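Side-chain contacts in intimin (Escherichia coli O127:H6 str. E2348/69, PDB 6TQD), which is a bacterial adhesin whose D00 and D0 domains form an extended juncture in the passenger, probably restricting how far and in which directions the molecule can reach: residues 45-50 / 68-73; 134-139 / 188-193; 174-177 / 183-186. One frame throughout, in Å; residues are numbered along the deposited sequence. Where two conformers were deposited one is given.

Interaction 1: 45-50 / 68-73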
loop_
_atom_site.group_PDB
_atom_site.type_symbol
_atom_site.label_atom_id
_atom_site.label_comp_id
_atom_site.label_asym_id
_atom_site.label_seq_id
_atom_site.Cartn_x
_atom_site.Cartn_y
_atom_site.Cartn_z
ATOM N N ARG A 45 13.961 -6.407 8.018
ATOM C CA ARG A 45 14.236 -6.527 9.446
ATOM C C ARG A 45 14.182 -5.179 10.149
ATOM O O ARG A 45 13.904 -5.132 11.348
ATOM C CB ARG A 45 15.570 -7.228 9.682
ATOM C CG ARG A 45 15.547 -8.641 9.168
ATOM C CD ARG A 45 16.705 -9.483 9.651
ATOM N NE ARG A 45 16.632 -10.783 8.988
ATOM C CZ ARG A 45 16.205 -11.914 9.549
ATOM N NH1 ARG A 45 15.846 -11.958 10.827
ATOM N NH2 ARG A 45 16.168 -13.020 8.819
ATOM N N SER A 46 14.453 -4.091 9.429
ATOM C CA SER A 46 14.343 -2.763 10.023
ATOM C C SER A 46 12.964 -2.545 10.621
ATOM O O SER A 46 12.812 -1.778 11.583
ATOM C CB SER A 46 14.616 -1.696 8.962
ATOM O OG SER A 46 13.508 -1.564 8.085
ATOM N N GLN A 47 11.946 -3.207 10.071
ATOM C CA GLN A 47 10.573 -3.060 10.539
ATOM C C GLN A 47 9.988 -4.358 11.088
ATOM O O GLN A 47 8.771 -4.457 11.263
ATOM C CB GLN A 47 9.697 -2.464 9.431
ATOM C CG GLN A 47 9.928 -0.985 9.204
ATOM C CD GLN A 47 9.550 -0.184 10.431
ATOM O OE1 GLN A 47 8.692 -0.601 11.209
ATOM N NE2 GLN A 47 10.208 0.950 10.626
ATOM N N GLY A 48 10.831 -5.343 11.400
ATOM C CA GLY A 48 10.379 -6.547 12.057
ATOM C C GLY A 48 9.889 -7.654 11.150
ATOM O O GLY A 48 9.343 -8.642 11.651
ATOM N N GLY A 49 10.053 -7.519 9.840
ATOM C CA GLY A 49 9.770 -8.606 8.927
ATOM C C GLY A 49 11.034 -9.389 8.648
ATOM O O GLY A 49 12.107 -9.094 9.172
ATOM N N GLN A 50 10.902 -10.413 7.806
ATOM C CA GLN A 50 12.060 -11.240 7.507
ATOM C C GLN A 50 11.748 -12.151 6.339
ATOM O O GLN A 50 10.591 -12.385 5.990
ATOM C CB GLN A 50 12.459 -12.092 8.715
ATOM C CG GLN A 50 11.423 -13.118 9.098
ATOM C CD GLN A 50 11.832 -13.918 10.314
ATOM O OE1 GLN A 50 12.700 -14.789 10.229
ATOM N NE2 GLN A 50 11.197 -13.647 11.447
ATOM N N ALA A 68 4.513 -4.924 10.028
ATOM C CA ALA A 68 3.336 -4.087 10.189
ATOM C C ALA A 68 3.410 -2.878 9.265
ATOM O O ALA A 68 4.486 -2.386 8.925
ATOM C CB ALA A 68 3.211 -3.614 11.634
ATOM N N TYR A 69 2.240 -2.395 8.868
ATOM C CA TYR A 69 2.160 -1.229 8.006
ATOM C C TYR A 69 2.592 0.008 8.780
ATOM O O TYR A 69 2.230 0.186 9.949
ATOM C CB TYR A 69 0.721 -1.055 7.540
ATOM C CG TYR A 69 0.481 0.065 6.571
ATOM C CD1 TYR A 69 0.765 -0.069 5.222
ATOM C CD2 TYR A 69 -0.035 1.280 7.008
ATOM C CE1 TYR A 69 0.530 0.966 4.337
ATOM C CE2 TYR A 69 -0.276 2.310 6.138
ATOM C CZ TYR A 69 0.012 2.156 4.803
ATOM O OH TYR A 69 -0.233 3.198 3.938
ATOM N N VAL A 70 3.343 0.873 8.115
ATOM C CA VAL A 70 3.826 2.120 8.699
ATOM C C VAL A 70 2.986 3.255 8.132
ATOM O O VAL A 70 3.061 3.562 6.938
ATOM C CB VAL A 70 5.317 2.333 8.406
ATOM C CG1 VAL A 70 5.791 3.656 8.978
ATOM C CG2 VAL A 70 6.150 1.171 8.952
ATOM N N GLN A 71 2.187 3.896 8.981
ATOM C CA GLN A 71 1.381 5.016 8.519
ATOM C C GLN A 71 2.295 6.174 8.145
ATOM O O GLN A 71 3.151 6.584 8.935
ATOM C CB GLN A 71 0.389 5.438 9.598
ATOM C CG GLN A 71 -1.057 5.118 9.242
ATOM C CD GLN A 71 -1.533 5.888 8.023
ATOM O OE1 GLN A 71 -1.181 7.053 7.836
ATOM N NE2 GLN A 71 -2.329 5.238 7.183
ATOM N N GLY A 72 2.125 6.684 6.929
ATOM C CA GLY A 72 2.987 7.710 6.399
ATOM C C GLY A 72 4.350 7.239 5.953
ATOM O O GLY A 72 5.160 8.068 5.517
ATOM N N GLY A 73 4.640 5.936 6.045
ATOM C CA GLY A 73 5.953 5.426 5.715
ATOM C C GLY A 73 6.044 4.932 4.285
ATOM O O GLY A 73 5.098 4.990 3.503
HETATM O O HOH W 1 6.234 -1.561 11.032
HETATM O O HOH W 2 6.426 -4.974 12.237
#
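Gln-47 and Val-70 meet where two loops of the N-terminal beta sandwich, probably the D00 domain, come together at its surface. Both loops connect the two sheets: one runs by way of helix 42-45 to strand 50-53, and the other from strand 62-65 to strand 76-85. The two side chains cross at about a right angle, with both CB atoms directed at the opposite segment. Gln-47 starts with CG anti to its carbonyl carbon (chi1 -74°) and bends again at chi2 (-64°), which brings the amide to one methyl of the valine: OE1 lies 3.8 Å and CD 3.9 Å from Val-70 CG2. Only 97 Å² is buried in all, and no direct hydrogen bond crosses; two waters each link Gln-47 to Ala-68.

Both loops turn sharply. A Schellman motif with Gly-48 as its C-prime residue ends the helix, and the bond from Gly-48 N to Arg-45 O (3.1 Å) also closes a type I turn from Arg-45 to Gly-48. A type II turn from Val-70 to Gly-73 follows the valine, whose N is bonded to Asn-75 OD1. The backbones get no closer than 4.5 Å, between Gln-47 O and Ala-68 N, and one water spans these two atoms, accepting from Ala-68 N and donating to Gln-47 O at 2.6 Å. The other water donates twice, reaching Ala-68 O at 2.9 Å and Gln-47 OE1 at 2.6 Å, so the amide oxygen that touches the Val-70 methyl is also held by water.

Interaction 2: 134-139 / 188-193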
loop_
_atom_site.group_PDB
_atom_site.type_symbol
_atom_site.label_atom_id
_atom_site.label_comp_id
_atom_site.label_asym_id
_atom_site.label_seq_id
_atom_site.Cartn_x
_atom_site.Cartn_y
_atom_site.Cartn_z
ATOM N N ALA A 134 -8.107 12.848 -1.367
ATOM C CA ALA A 134 -8.059 11.404 -1.498
ATOM C C ALA A 134 -6.860 11.029 -2.350
ATOM O O ALA A 134 -6.597 11.661 -3.382
ATOM C CB ALA A 134 -9.318 10.882 -2.185
ATOM N N THR A 135 -6.122 10.022 -1.901
ATOM C CA THR A 135 -5.012 9.453 -2.649
ATOM C C THR A 135 -5.404 8.064 -3.120
ATOM O O THR A 135 -5.887 7.249 -2.326
ATOM C CB THR A 135 -3.756 9.380 -1.779
ATOM O OG1 THR A 135 -3.442 10.679 -1.267
ATOM C CG2 THR A 135 -2.574 8.892 -2.618
ATOM N N VAL A 136 -5.208 7.802 -4.410
ATOM C CA VAL A 136 -5.539 6.523 -5.025
ATOM C C VAL A 136 -4.244 5.831 -5.419
ATOM O O VAL A 136 -3.431 6.405 -6.149
ATOM C CB VAL A 136 -6.446 6.706 -6.262
ATOM C CG1 VAL A 136 -6.709 5.354 -6.930
ATOM C CG2 VAL A 136 -7.750 7.377 -5.866
ATOM N N LYS A 137 -4.071 4.590 -4.971
ATOM C CA LYS A 137 -2.883 3.815 -5.303
ATOM C C LYS A 137 -3.300 2.401 -5.682
ATOM O O LYS A 137 -4.394 1.933 -5.349
ATOM C CB LYS A 137 -1.894 3.724 -4.125
ATOM C CG LYS A 137 -1.474 5.061 -3.557
ATOM C CD LYS A 137 -0.490 4.865 -2.421
ATOM C CE LYS A 137 -0.179 6.162 -1.706
ATOM N NZ LYS A 137 0.738 5.927 -0.553
ATOM N N LYS A 138 -2.401 1.716 -6.388
ATOM C CA LYS A 138 -2.472 0.273 -6.596
ATOM C C LYS A 138 -1.131 -0.272 -6.144
ATOM O O LYS A 138 -0.100 0.105 -6.709
ATOM C CB LYS A 138 -2.698 -0.058 -8.072
ATOM C CG LYS A 138 -2.645 -1.555 -8.401
ATOM C CD LYS A 138 -2.804 -1.772 -9.899
ATOM C CE LYS A 138 -2.621 -3.231 -10.288
ATOM N NZ LYS A 138 -2.761 -3.412 -11.763
ATOM N N ASN A 139 -1.151 -1.105 -5.106
ATOM C CA ASN A 139 0.071 -1.675 -4.524
ATOM C C ASN A 139 1.098 -0.579 -4.234
ATOM O O ASN A 139 2.285 -0.690 -4.555
ATOM C CB ASN A 139 0.644 -2.763 -5.426
ATOM C CG ASN A 139 -0.319 -3.934 -5.611
ATOM O OD1 ASN A 139 -1.121 -4.229 -4.737
ATOM N ND2 ASN A 139 -0.254 -4.581 -6.765
ATOM N N ALA A 188 -14.689 8.547 0.487
ATOM C CA ALA A 188 -14.153 8.546 -0.867
ATOM C C ALA A 188 -14.088 7.110 -1.385
ATOM O O ALA A 188 -13.739 6.195 -0.641
ATOM C CB ALA A 188 -12.727 9.135 -0.867
ATOM N N LYS A 189 -14.397 6.933 -2.666
ATOM C CA LYS A 189 -14.436 5.593 -3.238
ATOM C C LYS A 189 -14.075 5.625 -4.714
ATOM O O LYS A 189 -14.396 6.573 -5.434
ATOM C CB LYS A 189 -15.831 4.977 -3.055
ATOM C CG LYS A 189 -15.926 3.489 -3.409
ATOM C CD LYS A 189 -17.339 2.948 -3.257
ATOM C CE LYS A 189 -17.453 1.495 -3.704
ATOM N NZ LYS A 189 -17.249 1.313 -5.175
ATOM N N THR A 190 -13.395 4.567 -5.160
ATOM C CA THR A 190 -13.169 4.312 -6.575
ATOM C C THR A 190 -13.961 3.081 -7.004
ATOM O O THR A 190 -14.433 2.281 -6.179
ATOM C CB THR A 190 -11.680 4.098 -6.870
ATOM O OG1 THR A 190 -11.211 2.997 -6.088
ATOM C CG2 THR A 190 -10.882 5.346 -6.563
ATOM N N ALA A 191 -14.071 2.912 -8.324
ATOM C CA ALA A 191 -14.983 1.915 -8.888
ATOM C C ALA A 191 -14.684 0.493 -8.408
ATOM O O ALA A 191 -15.618 -0.277 -8.156
ATOM C CB ALA A 191 -14.924 1.967 -10.421
ATOM N N GLU A 192 -13.402 0.128 -8.287
ATOM C CA GLU A 192 -13.053 -1.249 -7.934
ATOM C C GLU A 192 -13.269 -1.567 -6.453
ATOM O O GLU A 192 -13.352 -2.749 -6.093
ATOM C CB GLU A 192 -11.597 -1.562 -8.307
ATOM C CG GLU A 192 -11.311 -1.614 -9.795
ATOM C CD GLU A 192 -9.853 -1.937 -10.117
ATOM O OE1 GLU A 192 -9.068 -2.279 -9.201
ATOM O OE2 GLU A 192 -9.474 -1.829 -11.304
ATOM N N MET A 193 -13.329 -0.559 -5.583
ATOM C CA MET A 193 -13.448 -0.812 -4.154
ATOM C C MET A 193 -14.807 -1.413 -3.823
ATOM O O MET A 193 -15.814 -1.141 -4.489
ATOM C CB MET A 193 -13.288 0.493 -3.372
ATOM C CG MET A 193 -11.896 1.064 -3.435
ATOM S SD MET A 193 -11.767 2.698 -2.756
ATOM C CE MET A 193 -11.921 2.461 -1.008
#
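Ala-134 and Ala-188, with Val-136 and Thr-190 two residues further along each segment, make an entirely apolar contact between the two sheets of the bacterial Ig-like domain. No hydrogen bond crosses, and all four residues are buried. The alanines meet through their only methyls, with 4.1 Å between Ala-134 CB and Ala-188 CB. Val-136 and Thr-190 reach toward each other tip to tip: Val-136 CG2 comes within 3.8 Å of Thr-190 CG2, and Val-136 CG1 lies 4.2 Å from the same methyl. The threonine has OG1 between its N and carbonyl carbon (chi1 58°), which sets CG2 anti to the carbonyl carbon and facing the valine, while OG1 is bonded to Val-110 O.

A second group of bonds, all within 188-193, shapes the turn that carries Thr-190. A type I turn from Thr-190 to Met-193 is closed by Met-193 N on Thr-190 O. Lys-189 NZ grips the same oxygen at 3.1 Å from the opposite face of its plane, and also bonds Met-193 O at 2.9 Å; in both cases it sits above the carbonyl plane. A weak bond runs from Thr-190 N to Met-193 SD at 3.5 Å, nearly straight at 168°.

Lys-138 NZ and Glu-192 OE1 stand 6.9 Å apart, not in contact and probably only weakly attracted; Glu-192 OE1 is bonded to Val-110 N.

No helix takes part. Strand 130-138 belongs to one sheet and strand 182-189 to the other; Phe-115 of strand 111-117 and Val-148 of strand 147-154 each touch both alanines, and Val-148 also packs on Val-136.

Interaction 3: 174-177 / 183-186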
loop_
_atom_site.group_PDB
_atom_site.type_symbol
_atom_site.label_atom_id
_atom_site.label_comp_id
_atom_site.label_asym_id
_atom_site.label_seq_id
_atom_site.Cartn_x
_atom_site.Cartn_y
_atom_site.Cartn_z
ATOM N N VAL A 174 -11.915 17.737 -2.743
ATOM C CA VAL A 174 -13.290 18.229 -2.647
ATOM C C VAL A 174 -13.356 19.093 -1.394
ATOM O O VAL A 174 -12.557 18.930 -0.476
ATOM C CB VAL A 174 -14.292 17.051 -2.584
ATOM C CG1 VAL A 174 -14.115 16.259 -1.297
ATOM C CG2 VAL A 174 -15.723 17.546 -2.729
ATOM N N THR A 175 -14.325 20.021 -1.347
ATOM C CA THR A 175 -14.495 20.866 -0.170
ATOM C C THR A 175 -15.841 20.587 0.497
ATOM O O THR A 175 -16.780 20.092 -0.130
ATOM C CB THR A 175 -14.377 22.366 -0.478
ATOM O OG1 THR A 175 -15.562 22.827 -1.138
ATOM C CG2 THR A 175 -13.153 22.650 -1.351
ATOM N N LEU A 176 -15.896 20.883 1.792
ATOM C CA LEU A 176 -17.054 20.645 2.643
ATOM C C LEU A 176 -17.342 21.911 3.441
ATOM O O LEU A 176 -16.422 22.510 3.995
ATOM C CB LEU A 176 -16.747 19.496 3.608
ATOM C CG LEU A 176 -17.904 19.049 4.488
ATOM C CD1 LEU A 176 -18.882 18.211 3.672
ATOM C CD2 LEU A 176 -17.397 18.288 5.705
ATOM N N LYS A 177 -18.613 22.303 3.499
ATOM C CA LYS A 177 -19.058 23.459 4.280
ATOM C C LYS A 177 -20.342 23.078 5.002
ATOM O O LYS A 177 -21.055 22.159 4.589
ATOM C CB LYS A 177 -19.338 24.678 3.387
ATOM C CG LYS A 177 -18.147 25.139 2.559
ATOM C CD LYS A 177 -18.548 26.197 1.542
ATOM C CE LYS A 177 -17.364 26.603 0.677
ATOM N NZ LYS A 177 -17.736 27.630 -0.335
ATOM N N GLN A 183 -20.739 17.029 14.030
ATOM C CA GLN A 183 -19.711 16.218 13.394
ATOM C C GLN A 183 -20.168 15.759 12.014
ATOM O O GLN A 183 -21.349 15.505 11.783
ATOM C CB GLN A 183 -19.414 14.991 14.257
ATOM C CG GLN A 183 -18.620 15.288 15.523
ATOM C CD GLN A 183 -18.195 14.024 16.251
ATOM O OE1 GLN A 183 -18.386 12.912 15.755
ATOM N NE2 GLN A 183 -17.625 14.188 17.439
ATOM N N VAL A 184 -19.208 15.647 11.093
ATOM C CA VAL A 184 -19.483 15.211 9.729
ATOM C C VAL A 184 -18.422 14.197 9.326
ATOM O O VAL A 184 -17.231 14.410 9.571
ATOM C CB VAL A 184 -19.467 16.400 8.746
ATOM C CG1 VAL A 184 -19.877 15.950 7.353
ATOM C CG2 VAL A 184 -20.366 17.534 9.234
ATOM N N VAL A 185 -18.850 13.095 8.709
ATOM C CA VAL A 185 -17.954 12.096 8.140
ATOM C C VAL A 185 -18.175 12.077 6.637
ATOM O O VAL A 185 -19.309 11.924 6.174
ATOM C CB VAL A 185 -18.195 10.700 8.741
ATOM C CG1 VAL A 185 -17.335 9.659 8.026
ATOM C CG2 VAL A 185 -17.894 10.683 10.228
ATOM N N VAL A 186 -17.089 12.237 5.880
ATOM C CA VAL A 186 -17.110 12.176 4.428
ATOM C C VAL A 186 -16.328 10.943 3.999
ATOM O O VAL A 186 -15.373 10.542 4.669
ATOM C CB VAL A 186 -16.477 13.437 3.807
ATOM C CG1 VAL A 186 -16.587 13.396 2.307
ATOM C CG2 VAL A 186 -17.142 14.697 4.368
#
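Leu-176 reaches across to Val-184 and Val-186 from strand 171-177, its CB already directed at strand 182-189. From CB the chain continues to CG: with CG anti to the backbone N (chi1 -175°) the branch point stands in the gap, 4.4 Å from Val-186 CG2, and chi2 of 76° sets how the two methyls are turned toward the valines. There the two methyls divide. CD1 comes nearest to Val-186, 4.0 Å from its CG2. CD2 touches both valines, 3.8 Å from Val-184 CG1 and 3.8 Å from Val-186 CG2, with Val-184 CB a little further off at 4.1 Å.

The segments belong to opposite sheets of the Ig-like beta sandwich, and the absence of any hydrogen bond between them fits face-to-face packing of sheets. Each strand bonds within its own sheet instead, Leu-176 with Ile-130 and Val-184 with Val-202 through the backbone.

Against Val-186 the leucine arrives tip to tip; against Val-184 the two side chains cross obliquely. Ile-152 and Phe-204 each touch both Leu-176 and Val-184, and Tyr-132 touches both Leu-176 and Val-186.

Overall arrangement
From the N terminus, interaction 1 comes first: it closes a loop around strands 50-53 and 62-65 and joins two intersheet connections of the first sandwich. It is complete before interaction 2 opens at strand 130-138, so the two are in series. Interaction 2 spans 48 intervening residues, and interaction 3 falls within that span, closing the short turn between strands 171-177 and 182-189. No contacts cross. Interactions 2 and 3 share strand 182-189 and reach neighbouring strands of the facing sheet, holding the Ig-like sandwich at two places whose centres are 19 Å apart. Interaction 1 approaches interaction 2 to about 5 Å between nearest atoms without touching.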